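Local coordinates for protein putative aminooxidase (Propionibacterium acnes, PDB 2BA9) that isomerises polyunsaturated fatty acids, yielding conjugated linoleic acid, and carries a bound flavin-adenine dinucleotide, at residues Lys45-Asn50 and Gln366-Phe371; Thr39-Gly44 and Gly204-Phe209; Gln279-Asp284 and Thr326-Arg331. One frame throughout, in Å; residues are numbered along the deposited sequence.

Contact 1: Lys45-Asn50 and Gln366-Phe371; sequences KCHSPN and QTWYYF. With FAD (flavin-adenine dinucleotide), chain D.
Lys-45 passes strand 366-371 with its CA 7.8 Å from the CA of Trp-368, so side chains rather than paired backbones join the loop to the strand. The lysine chain runs over one face of the indole, with CG 3.6 Å from Trp-368 CE3. Bends at chi3 and chi4 (-76° and -74°) turn the ammonium group toward FAD. There NZ donates to Tyr-369 O at 3.0 Å, almost in line with the carbonyl, and to FAD O2A at 2.6 Å. Glu-401, which also bonds to FAD through OE2, forms a salt bridge with NZ, and this would probably temper the lysine's charge beside the phosphate. Lys-45 N holds the neighbouring oxygen, FAD O1A, at 3.0 Å. The flavin methyl C8M shares the lysine's face of Trp-368, 3.3 Å from CD1, while Gln-366 CG covers the ring centre on the opposite face. The indole's six-membered ring turns an edge to the His-47 ring in an offset edge-to-face pair, centroids 6.0 Å apart. Tyr-370 meets FAD C9 in its own ring plane, CE1 at 3.3 Å, while its OH bonds to Phe-168 O; Trp-368 NE1 is taken by Met-58 O. In this FAD pocket of the flavin amine oxidoreductase family, the loop holds the pyrophosphate and the strand's rings line the flavin's dimethylbenzene end. Strand 366-371 pairs with strand 277-288; helix 204-215 packs against Cys-46 and His-47.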
# COMPACT_ATOMS: atom_id res chain seq x y z
N LYS A 45 -5.45 -5.73 3.12
CA LYS A 45 -4.16 -6.22 2.62
C LYS A 45 -3.09 -6.34 3.73
O LYS A 45 -1.95 -6.72 3.48
CB LYS A 45 -3.68 -5.37 1.44
CG LYS A 45 -4.60 -5.47 0.22
CD LYS A 45 -3.93 -4.98 -1.06
CE LYS A 45 -3.86 -3.45 -1.11
NZ LYS A 45 -5.19 -2.83 -1.39
N CYS A 46 -3.49 -6.00 4.96
CA CYS A 46 -2.83 -6.50 6.16
C CYS A 46 -3.49 -7.83 6.47
O CYS A 46 -4.55 -7.86 7.12
CB CYS A 46 -2.98 -5.54 7.32
SG CYS A 46 -2.14 -3.98 7.05
N HIS A 47 -2.88 -8.91 6.00
CA HIS A 47 -3.52 -10.22 5.97
C HIS A 47 -2.55 -11.28 6.41
O HIS A 47 -1.60 -11.61 5.68
CB HIS A 47 -4.01 -10.52 4.56
CG HIS A 47 -5.04 -11.60 4.49
ND1 HIS A 47 -6.32 -11.43 4.95
CD2 HIS A 47 -4.97 -12.86 4.00
CE1 HIS A 47 -7.01 -12.55 4.75
NE2 HIS A 47 -6.21 -13.42 4.17
N SER A 48 -2.81 -11.84 7.59
CA SER A 48 -1.86 -12.70 8.28
C SER A 48 -2.48 -14.05 8.69
O SER A 48 -2.91 -14.22 9.83
CB SER A 48 -1.34 -11.97 9.52
OG SER A 48 -1.08 -10.60 9.23
N PRO A 49 -2.53 -15.02 7.75
CA PRO A 49 -3.07 -16.34 8.09
C PRO A 49 -2.13 -17.23 8.89
O PRO A 49 -0.95 -16.95 9.04
CB PRO A 49 -3.37 -16.97 6.72
CG PRO A 49 -3.05 -15.91 5.68
CD PRO A 49 -2.13 -14.95 6.34
N ASN A 50 -2.69 -18.33 9.37
CA ASN A 50 -2.00 -19.23 10.27
C ASN A 50 -1.41 -20.43 9.52
O ASN A 50 -1.98 -20.92 8.53
CB ASN A 50 -2.96 -19.75 11.35
CG ASN A 50 -3.54 -18.66 12.21
OD1 ASN A 50 -3.02 -18.37 13.29
ND2 ASN A 50 -4.65 -18.07 11.77
N GLN A 366 -2.04 -15.26 -3.90
CA GLN A 366 -2.93 -14.11 -4.02
C GLN A 366 -2.36 -13.10 -4.98
O GLN A 366 -1.22 -12.68 -4.80
CB GLN A 366 -3.09 -13.44 -2.66
CG GLN A 366 -4.06 -12.27 -2.66
CD GLN A 366 -5.48 -12.69 -2.73
OE1 GLN A 366 -5.96 -13.44 -1.88
NE2 GLN A 366 -6.19 -12.19 -3.73
N THR A 367 -3.15 -12.70 -5.99
CA THR A 367 -2.86 -11.45 -6.73
C THR A 367 -3.73 -10.34 -6.13
O THR A 367 -4.97 -10.42 -6.12
CB THR A 367 -3.06 -11.56 -8.25
OG1 THR A 367 -2.19 -12.58 -8.78
CG2 THR A 367 -2.72 -10.23 -8.93
N TRP A 368 -3.08 -9.31 -5.62
CA TRP A 368 -3.77 -8.25 -4.90
C TRP A 368 -4.08 -7.07 -5.82
O TRP A 368 -3.30 -6.76 -6.72
CB TRP A 368 -2.87 -7.72 -3.80
CG TRP A 368 -2.54 -8.66 -2.71
CD1 TRP A 368 -1.35 -9.29 -2.51
CD2 TRP A 368 -3.38 -9.03 -1.61
NE1 TRP A 368 -1.40 -10.03 -1.36
CE2 TRP A 368 -2.64 -9.89 -0.79
CE3 TRP A 368 -4.70 -8.72 -1.25
CZ2 TRP A 368 -3.16 -10.45 0.38
CZ3 TRP A 368 -5.22 -9.28 -0.08
CH2 TRP A 368 -4.45 -10.13 0.72
N TYR A 369 -5.21 -6.42 -5.58
CA TYR A 369 -5.48 -5.10 -6.14
C TYR A 369 -4.61 -4.16 -5.34
O TYR A 369 -4.82 -3.95 -4.12
CB TYR A 369 -6.95 -4.72 -6.00
CG TYR A 369 -7.28 -3.32 -6.45
CD1 TYR A 369 -7.68 -3.05 -7.75
CD2 TYR A 369 -7.22 -2.26 -5.55
CE1 TYR A 369 -8.02 -1.75 -8.15
CE2 TYR A 369 -7.55 -0.96 -5.94
CZ TYR A 369 -7.93 -0.72 -7.23
OH TYR A 369 -8.25 0.56 -7.59
N TYR A 370 -3.61 -3.61 -6.02
CA TYR A 370 -2.49 -2.99 -5.35
C TYR A 370 -2.22 -1.63 -5.95
O TYR A 370 -2.41 -1.40 -7.15
CB TYR A 370 -1.26 -3.88 -5.50
CG TYR A 370 -0.20 -3.64 -4.44
CD1 TYR A 370 -0.43 -3.99 -3.12
CD2 TYR A 370 1.02 -3.07 -4.76
CE1 TYR A 370 0.53 -3.77 -2.14
CE2 TYR A 370 1.99 -2.84 -3.79
CZ TYR A 370 1.73 -3.20 -2.48
OH TYR A 370 2.66 -3.00 -1.51
N PHE A 371 -1.77 -0.74 -5.07
CA PHE A 371 -1.31 0.60 -5.43
C PHE A 371 -2.13 1.30 -6.49
O PHE A 371 -1.63 1.54 -7.59
CB PHE A 371 0.18 0.56 -5.83
CG PHE A 371 0.78 1.93 -6.08
CD1 PHE A 371 0.44 3.03 -5.28
CD2 PHE A 371 1.67 2.12 -7.12
CE1 PHE A 371 1.01 4.28 -5.50
CE2 PHE A 371 2.22 3.39 -7.37
CZ PHE A 371 1.89 4.47 -6.54
PA FAD D . -7.23 -2.46 1.69
O1A FAD D . -6.15 -2.88 2.65
O2A FAD D . -7.19 -3.06 0.31
O5B FAD D . -8.65 -2.85 2.32
C5B FAD D . -9.80 -2.49 1.60
C4B FAD D . -11.02 -3.14 2.21
O4B FAD D . -12.17 -2.73 1.50
C3B FAD D . -10.94 -4.67 2.16
O3B FAD D . -11.15 -5.21 3.45
C2B FAD D . -12.01 -5.05 1.16
O2B FAD D . -12.53 -6.36 1.38
C1B FAD D . -12.98 -3.86 1.29
N9A FAD D . -13.80 -3.75 0.07
C8A FAD D . -13.37 -3.67 -1.24
N7A FAD D . -14.46 -3.61 -2.06
C5A FAD D . -15.58 -3.64 -1.28
C6A FAD D . -16.96 -3.63 -1.58
N6A FAD D . -17.37 -3.17 -2.81
N1A FAD D . -17.87 -3.65 -0.53
C2A FAD D . -17.45 -3.75 0.79
N3A FAD D . -16.08 -3.78 1.07
C4A FAD D . -15.17 -3.74 0.06
N1 FAD D . 1.91 -1.37 3.69
C2 FAD D . 2.86 -0.80 4.51
O2 FAD D . 2.59 0.20 5.16
N3 FAD D . 4.13 -1.35 4.56
C4 FAD D . 4.43 -2.48 3.83
O4 FAD D . 5.58 -2.96 3.92
C4X FAD D . 3.46 -3.07 3.02
N5 FAD D . 3.73 -4.19 2.25
C5X FAD D . 2.74 -4.86 1.57
C6 FAD D . 3.01 -6.07 0.93
C7 FAD D . 1.99 -6.76 0.28
C7M FAD D . 2.32 -8.06 -0.39
C8 FAD D . 0.70 -6.24 0.27
C8M FAD D . -0.43 -6.94 -0.42
C9 FAD D . 0.44 -5.03 0.91
C9A FAD D . 1.45 -4.32 1.56
N10 FAD D . 1.21 -3.09 2.20
C10 FAD D . 2.19 -2.51 2.97
C1' FAD D . 0.06 -2.23 1.80
C2' FAD D . -1.04 -2.23 2.84
O2' FAD D . -1.38 -3.54 3.27
C3' FAD D . -2.24 -1.52 2.24
O3' FAD D . -1.83 -0.26 1.69
C4' FAD D . -3.35 -1.33 3.27
O4' FAD D . -3.95 -2.58 3.61
C5' FAD D . -4.36 -0.35 2.71
O5' FAD D . -5.53 -0.38 3.48
P FAD D . -6.94 0.11 2.84
O1P FAD D . -8.07 -0.07 3.83
O2P FAD D . -6.77 1.53 2.41
O3P FAD D . -7.22 -0.85 1.59

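Contact 2: Thr39-Gly44 and Gly204-Phe209; sequences TDHVGG and GTQAMF. With FAD (flavin-adenine dinucleotide), chain D.
Gln-206 reaches the loop at Val-42 because its side chain is fully drawn out: CG stands anti to the backbone N (chi1 -174°) and chi2 stays extended. This carries the amide away from helix 204-209 to Val-42 O, where NE2 donates at 3.1 Å. The bond is nearly straight, 173° at the hydrogen, and Val-42 O lies in the amide plane, although the donor is tilted from the plane of the carbonyl it meets. Beside this bond, Val-42 CG2 packs 4.0 Å from Phe-209 O. Gly-43 CA comes within 4.2 Å of Phe-209 CB. Gly-43 has no side chain to stand between its backbone and Gln-206 CG, so the loop can lie close to the helix; its phi of 121° would also press a CB against the preceding carbonyl O. Upstream, the loop is braced partly by its own polar groups. Thr-39 OG1, also bonded to Glu-37 OE2, accepts from His-41 N at 3.1 Å in an ST turn and lies over the centre of one imidazole face. His-41 ND1 donates in its ring plane to Asp-40 OD1 at 2.8 Å. Thr-39 CG2 and Gly-44 CA lie against the adenosine ribose, 3.6 Å from FAD O2B and 3.5 Å from FAD O3B respectively. Sequence and position resemble the GG motif of flavin amine oxidases, which follows Glu-37, a residue that bonds to FAD and probably corresponds to the family's ribose-binding glutamate. The buried, neutral Gln-206 amide thus meets loop backbone at both ends, NE2 giving to Val-42 O and OE1 accepting from Ser-48 N and, weakly, from Arg-55 NH2.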
# COMPACT_ATOMS: atom_id res chain seq x y z
N THR A 39 -15.93 -8.91 2.66
CA THR A 39 -15.47 -10.24 3.05
C THR A 39 -15.88 -10.57 4.49
O THR A 39 -16.60 -9.79 5.13
CB THR A 39 -13.93 -10.36 2.96
OG1 THR A 39 -13.34 -9.66 4.07
CG2 THR A 39 -13.40 -9.80 1.62
N ASP A 40 -15.42 -11.73 4.97
CA ASP A 40 -15.71 -12.16 6.34
C ASP A 40 -14.60 -11.76 7.31
O ASP A 40 -14.52 -12.30 8.42
CB ASP A 40 -15.90 -13.67 6.37
CG ASP A 40 -14.61 -14.43 6.06
OD1 ASP A 40 -13.60 -13.80 5.65
OD2 ASP A 40 -14.62 -15.64 6.27
N HIS A 41 -13.75 -10.82 6.91
CA HIS A 41 -12.59 -10.48 7.70
C HIS A 41 -12.19 -9.01 7.53
O HIS A 41 -12.64 -8.31 6.61
CB HIS A 41 -11.40 -11.42 7.39
CG HIS A 41 -10.94 -11.39 5.96
ND1 HIS A 41 -11.44 -12.23 4.99
CD2 HIS A 41 -10.01 -10.61 5.34
CE1 HIS A 41 -10.85 -11.97 3.84
NE2 HIS A 41 -9.98 -11.00 4.02
N VAL A 42 -11.36 -8.57 8.46
CA VAL A 42 -10.96 -7.18 8.56
C VAL A 42 -9.42 -7.09 8.48
O VAL A 42 -8.71 -7.99 8.91
CB VAL A 42 -11.50 -6.52 9.87
CG1 VAL A 42 -13.01 -6.69 10.00
CG2 VAL A 42 -10.78 -7.08 11.11
N GLY A 43 -8.93 -5.98 7.93
CA GLY A 43 -7.50 -5.78 7.76
C GLY A 43 -7.12 -5.56 6.31
O GLY A 43 -6.03 -5.03 6.02
N GLY A 44 -8.01 -5.96 5.40
CA GLY A 44 -7.72 -5.90 3.96
C GLY A 44 -6.40 -6.55 3.58
O GLY A 44 -6.23 -7.78 3.70
N GLY A 204 1.38 -10.80 13.19
CA GLY A 204 1.05 -10.28 11.88
C GLY A 204 0.51 -8.86 11.88
O GLY A 204 -0.05 -8.40 12.89
N THR A 205 0.68 -8.18 10.75
CA THR A 205 0.16 -6.83 10.61
C THR A 205 -1.37 -6.86 10.79
O THR A 205 -1.93 -5.90 11.31
CB THR A 205 0.53 -6.17 9.26
OG1 THR A 205 0.15 -7.02 8.17
CG2 THR A 205 2.03 -5.90 9.18
N GLN A 206 -2.02 -7.96 10.40
CA GLN A 206 -3.48 -8.06 10.50
C GLN A 206 -3.98 -7.96 11.94
O GLN A 206 -5.05 -7.40 12.19
CB GLN A 206 -3.98 -9.36 9.86
CG GLN A 206 -5.52 -9.48 9.80
CD GLN A 206 -6.01 -10.75 9.10
OE1 GLN A 206 -5.29 -11.76 9.04
NE2 GLN A 206 -7.23 -10.70 8.57
N ALA A 207 -3.19 -8.46 12.90
CA ALA A 207 -3.61 -8.57 14.30
C ALA A 207 -4.11 -7.27 14.90
O ALA A 207 -5.14 -7.25 15.56
CB ALA A 207 -2.47 -9.12 15.16
N MET A 208 -3.36 -6.18 14.69
CA MET A 208 -3.67 -4.90 15.31
C MET A 208 -4.92 -4.23 14.74
O MET A 208 -5.57 -3.44 15.41
CB MET A 208 -2.46 -3.95 15.25
CG MET A 208 -1.96 -3.59 13.85
SD MET A 208 -0.24 -3.01 13.91
CE MET A 208 0.12 -2.76 12.15
N PHE A 209 -5.25 -4.53 13.49
CA PHE A 209 -6.48 -4.04 12.88
C PHE A 209 -7.67 -4.92 13.28
O PHE A 209 -8.79 -4.44 13.39
CB PHE A 209 -6.30 -3.94 11.38
CG PHE A 209 -5.32 -2.89 10.97
CD1 PHE A 209 -5.64 -1.53 11.09
CD2 PHE A 209 -4.06 -3.24 10.52
CE1 PHE A 209 -4.73 -0.54 10.73
CE2 PHE A 209 -3.15 -2.27 10.16
CZ PHE A 209 -3.48 -0.90 10.26
PA FAD D . -7.23 -2.46 1.69
O1A FAD D . -6.15 -2.88 2.65
O2A FAD D . -7.19 -3.06 0.31
O5B FAD D . -8.65 -2.85 2.32
C5B FAD D . -9.80 -2.49 1.60
C4B FAD D . -11.02 -3.14 2.21
O4B FAD D . -12.17 -2.73 1.50
C3B FAD D . -10.94 -4.67 2.16
O3B FAD D . -11.15 -5.21 3.45
C2B FAD D . -12.01 -5.05 1.16
O2B FAD D . -12.53 -6.36 1.38
C1B FAD D . -12.98 -3.86 1.29
N9A FAD D . -13.80 -3.75 0.07
C8A FAD D . -13.37 -3.67 -1.24
N7A FAD D . -14.46 -3.61 -2.06
C5A FAD D . -15.58 -3.64 -1.28
C6A FAD D . -16.96 -3.63 -1.58
N6A FAD D . -17.37 -3.17 -2.81
N1A FAD D . -17.87 -3.65 -0.53
C2A FAD D . -17.45 -3.75 0.79
N3A FAD D . -16.08 -3.78 1.07
C4A FAD D . -15.17 -3.74 0.06
N1 FAD D . 1.91 -1.37 3.69
C2 FAD D . 2.86 -0.80 4.51
O2 FAD D . 2.59 0.20 5.16
N3 FAD D . 4.13 -1.35 4.56
C4 FAD D . 4.43 -2.48 3.83
O4 FAD D . 5.58 -2.96 3.92
C4X FAD D . 3.46 -3.07 3.02
N5 FAD D . 3.73 -4.19 2.25
C5X FAD D . 2.74 -4.86 1.57
C6 FAD D . 3.01 -6.07 0.93
C7 FAD D . 1.99 -6.76 0.28
C7M FAD D . 2.32 -8.06 -0.39
C8 FAD D . 0.70 -6.24 0.27
C8M FAD D . -0.43 -6.94 -0.42
C9 FAD D . 0.44 -5.03 0.91
C9A FAD D . 1.45 -4.32 1.56
N10 FAD D . 1.21 -3.09 2.20
C10 FAD D . 2.19 -2.51 2.97
C1' FAD D . 0.06 -2.23 1.80
C2' FAD D . -1.04 -2.23 2.84
O2' FAD D . -1.38 -3.54 3.27
C3' FAD D . -2.24 -1.52 2.24
O3' FAD D . -1.83 -0.26 1.69
C4' FAD D . -3.35 -1.33 3.27
O4' FAD D . -3.95 -2.58 3.61
C5' FAD D . -4.36 -0.35 2.71
O5' FAD D . -5.53 -0.38 3.48
P FAD D . -6.94 0.11 2.84
O1P FAD D . -8.07 -0.07 3.83
O2P FAD D . -6.77 1.53 2.41
O3P FAD D . -7.22 -0.85 1.59

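Contact 3: Gln279-Asp284 and Thr326-Arg331; sequences QQYMVD and TTYLLR. With FAD (flavin-adenine dinucleotide), chain D.
Tyr-281 and Tyr-328 meet obliquely, ring planes at 38° and centroids 6.0 Å apart, with Tyr-281 OH 3.4 Å from Tyr-328 CD1. Leu-329 O sits at the edge of the Tyr-281 ring; the flavin methyl C7M lies at the edge of Tyr-328, in its plane, 3.7 Å from CE1. Tyr-281 CE2, at 3.5 Å, and Val-283 CG2, at 3.6 Å, also touch FAD C7M. Tyr-281 OH is bonded to Ala-167 O, and Tyr-328 OH shares a hydrogen bond with Thr-326 OG1. Gln-280 OE1 lies over one face of the Arg-331 guanidinium, the amide plane turned 65° from it, while Gln-280 NE2 bonds to Asp-338 and Arg-331 NE to Lys-339 O. The two segments are antiparallel neighbours in the large mixed sheet, which in flavin amine oxidases belongs to the substrate domain. Met-282 with Leu-329 and Asp-284 with Thr-327 form hydrogen-bonded pairs, Met-282 N reaching Leu-329 O at 3.0 Å. On the face away from the flavin, Met-282 CB and Leu-329 CD1 lie alongside, 3.7 Å apart, beneath helix 341-355. A water sits among Asp-284 OD2, at 2.8 Å, Thr-327 OG1 and Met-282 O, with more acceptors in reach than protons to give.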
# COMPACT_ATOMS: atom_id res chain seq x y z
N GLN A 279 -1.79 -1.95 -9.69
CA GLN A 279 -0.76 -2.96 -9.85
C GLN A 279 -1.34 -4.33 -9.56
O GLN A 279 -2.13 -4.51 -8.63
CB GLN A 279 0.42 -2.69 -8.92
CG GLN A 279 1.03 -1.32 -9.09
CD GLN A 279 1.73 -1.17 -10.42
OE1 GLN A 279 1.16 -0.66 -11.38
NE2 GLN A 279 2.98 -1.62 -10.48
N GLN A 280 -0.92 -5.30 -10.37
CA GLN A 280 -1.21 -6.70 -10.12
C GLN A 280 -0.01 -7.37 -9.41
O GLN A 280 0.91 -7.90 -10.06
CB GLN A 280 -1.52 -7.39 -11.45
CG GLN A 280 -2.76 -6.86 -12.16
CD GLN A 280 -3.02 -7.57 -13.48
OE1 GLN A 280 -3.02 -8.81 -13.54
NE2 GLN A 280 -3.24 -6.80 -14.53
N TYR A 281 -0.05 -7.37 -8.07
CA TYR A 281 1.05 -7.82 -7.20
C TYR A 281 0.75 -9.19 -6.60
O TYR A 281 -0.21 -9.33 -5.82
CB TYR A 281 1.25 -6.79 -6.09
CG TYR A 281 2.51 -6.86 -5.24
CD1 TYR A 281 3.72 -7.30 -5.78
CD2 TYR A 281 2.50 -6.39 -3.92
CE1 TYR A 281 4.89 -7.32 -5.00
CE2 TYR A 281 3.64 -6.41 -3.14
CZ TYR A 281 4.85 -6.87 -3.68
OH TYR A 281 6.00 -6.86 -2.92
N MET A 282 1.56 -10.19 -6.95
CA MET A 282 1.27 -11.59 -6.61
C MET A 282 2.22 -12.13 -5.56
O MET A 282 3.44 -12.07 -5.69
CB MET A 282 1.32 -12.48 -7.85
CG MET A 282 0.92 -13.92 -7.58
SD MET A 282 0.44 -14.82 -9.07
CE MET A 282 1.92 -15.77 -9.39
N VAL A 283 1.62 -12.68 -4.52
CA VAL A 283 2.34 -13.29 -3.42
C VAL A 283 2.05 -14.77 -3.46
O VAL A 283 0.91 -15.18 -3.66
CB VAL A 283 1.90 -12.71 -2.07
CG1 VAL A 283 2.72 -13.31 -0.91
CG2 VAL A 283 2.00 -11.19 -2.09
N ASP A 284 3.10 -15.57 -3.28
CA ASP A 284 2.96 -17.01 -3.14
C ASP A 284 3.61 -17.40 -1.83
O ASP A 284 4.76 -17.03 -1.58
CB ASP A 284 3.66 -17.73 -4.28
CG ASP A 284 2.92 -17.62 -5.58
OD1 ASP A 284 2.29 -18.63 -5.96
OD2 ASP A 284 2.99 -16.56 -6.23
N THR A 326 7.50 -16.39 1.69
CA THR A 326 6.63 -15.79 0.68
C THR A 326 7.49 -15.14 -0.41
O THR A 326 8.59 -14.62 -0.14
CB THR A 326 5.61 -14.76 1.29
OG1 THR A 326 6.29 -13.84 2.15
CG2 THR A 326 4.51 -15.48 2.08
N THR A 327 6.99 -15.19 -1.64
CA THR A 327 7.65 -14.61 -2.80
C THR A 327 6.76 -13.53 -3.38
O THR A 327 5.53 -13.57 -3.23
CB THR A 327 7.91 -15.66 -3.92
OG1 THR A 327 6.67 -16.00 -4.55
CG2 THR A 327 8.57 -16.93 -3.36
N TYR A 328 7.40 -12.58 -4.08
CA TYR A 328 6.75 -11.36 -4.58
C TYR A 328 7.16 -11.07 -6.02
O TYR A 328 8.35 -10.96 -6.31
CB TYR A 328 7.12 -10.19 -3.66
CG TYR A 328 6.78 -10.47 -2.21
CD1 TYR A 328 5.59 -10.02 -1.64
CD2 TYR A 328 7.65 -11.22 -1.41
CE1 TYR A 328 5.27 -10.31 -0.33
CE2 TYR A 328 7.34 -11.51 -0.10
CZ TYR A 328 6.15 -11.05 0.44
OH TYR A 328 5.85 -11.34 1.75
N LEU A 329 6.18 -10.96 -6.91
CA LEU A 329 6.42 -10.58 -8.31
C LEU A 329 5.31 -9.66 -8.78
O LEU A 329 4.21 -9.61 -8.19
CB LEU A 329 6.49 -11.81 -9.23
CG LEU A 329 5.26 -12.75 -9.28
CD1 LEU A 329 4.17 -12.25 -10.20
CD2 LEU A 329 5.64 -14.18 -9.67
N LEU A 330 5.59 -8.94 -9.86
CA LEU A 330 4.60 -8.04 -10.45
C LEU A 330 4.18 -8.52 -11.84
O LEU A 330 5.02 -8.98 -12.63
CB LEU A 330 5.15 -6.62 -10.55
CG LEU A 330 4.85 -5.69 -9.38
CD1 LEU A 330 5.67 -4.43 -9.58
CD2 LEU A 330 3.36 -5.39 -9.29
N ARG A 331 2.89 -8.38 -12.13
CA ARG A 331 2.30 -8.90 -13.35
C ARG A 331 2.02 -7.85 -14.42
O ARG A 331 1.66 -8.21 -15.54
CB ARG A 331 1.00 -9.66 -13.03
CG ARG A 331 1.26 -10.93 -12.24
CD ARG A 331 0.01 -11.72 -11.90
NE ARG A 331 -0.97 -11.72 -12.97
CZ ARG A 331 -2.18 -12.27 -12.88
NH1 ARG A 331 -2.55 -12.92 -11.79
NH2 ARG A 331 -3.01 -12.19 -13.92
PA FAD D . -7.23 -2.46 1.69
O1A FAD D . -6.15 -2.88 2.65
O2A FAD D . -7.19 -3.06 0.31
O5B FAD D . -8.65 -2.85 2.32
C5B FAD D . -9.80 -2.49 1.60
C4B FAD D . -11.02 -3.14 2.21
O4B FAD D . -12.17 -2.73 1.50
C3B FAD D . -10.94 -4.67 2.16
O3B FAD D . -11.15 -5.21 3.45
C2B FAD D . -12.01 -5.05 1.16
O2B FAD D . -12.53 -6.36 1.38
C1B FAD D . -12.98 -3.86 1.29
N9A FAD D . -13.80 -3.75 0.07
C8A FAD D . -13.37 -3.67 -1.24
N7A FAD D . -14.46 -3.61 -2.06
C5A FAD D . -15.58 -3.64 -1.28
C6A FAD D . -16.96 -3.63 -1.58
N6A FAD D . -17.37 -3.17 -2.81
N1A FAD D . -17.87 -3.65 -0.53
C2A FAD D . -17.45 -3.75 0.79
N3A FAD D . -16.08 -3.78 1.07
C4A FAD D . -15.17 -3.74 0.06
N1 FAD D . 1.91 -1.37 3.69
C2 FAD D . 2.86 -0.80 4.51
O2 FAD D . 2.59 0.20 5.16
N3 FAD D . 4.13 -1.35 4.56
C4 FAD D . 4.43 -2.48 3.83
O4 FAD D . 5.58 -2.96 3.92
C4X FAD D . 3.46 -3.07 3.02
N5 FAD D . 3.73 -4.19 2.25
C5X FAD D . 2.74 -4.86 1.57
C6 FAD D . 3.01 -6.07 0.93
C7 FAD D . 1.99 -6.76 0.28
C7M FAD D . 2.32 -8.06 -0.39
C8 FAD D . 0.70 -6.24 0.27
C8M FAD D . -0.43 -6.94 -0.42
C9 FAD D . 0.44 -5.03 0.91
C9A FAD D . 1.45 -4.32 1.56
N10 FAD D . 1.21 -3.09 2.20
C10 FAD D . 2.19 -2.51 2.97
C1' FAD D . 0.06 -2.23 1.80
C2' FAD D . -1.04 -2.23 2.84
O2' FAD D . -1.38 -3.54 3.27
C3' FAD D . -2.24 -1.52 2.24
O3' FAD D . -1.83 -0.26 1.69
C4' FAD D . -3.35 -1.33 3.27
O4' FAD D . -3.95 -2.58 3.61
C5' FAD D . -4.36 -0.35 2.71
O5' FAD D . -5.53 -0.38 3.48
P FAD D . -6.94 0.11 2.84
O1P FAD D . -8.07 -0.07 3.83
O2P FAD D . -6.77 1.53 2.41
O3P FAD D . -7.22 -0.85 1.59
O HOH W 1 4.98 -14.58 -6.02

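In the fold
From the N terminus, one continuous loop after strand 33-36 supplies 39-44 and then 45-50. Contact 2 closes first, 160 residues on, when helix 204-215 returns to this loop. Contact 3 follows as a shorter closure between strands 277-288 and 325-330, and contact 1 closes last, on strand 359-373. Contacts 1 and 2 therefore cross, contact 3 falls wholly within the span of contact 1, and contacts 2 and 3 are in series, with nearest atoms about 10 Å apart. Contact 1 touches both others: its loop meets helix 204-215, its strand pairs with 277-288. Together they tie the loop after strand 33-36 to helix 204-215 and, both directly and by way of FAD, to the mixed sheet.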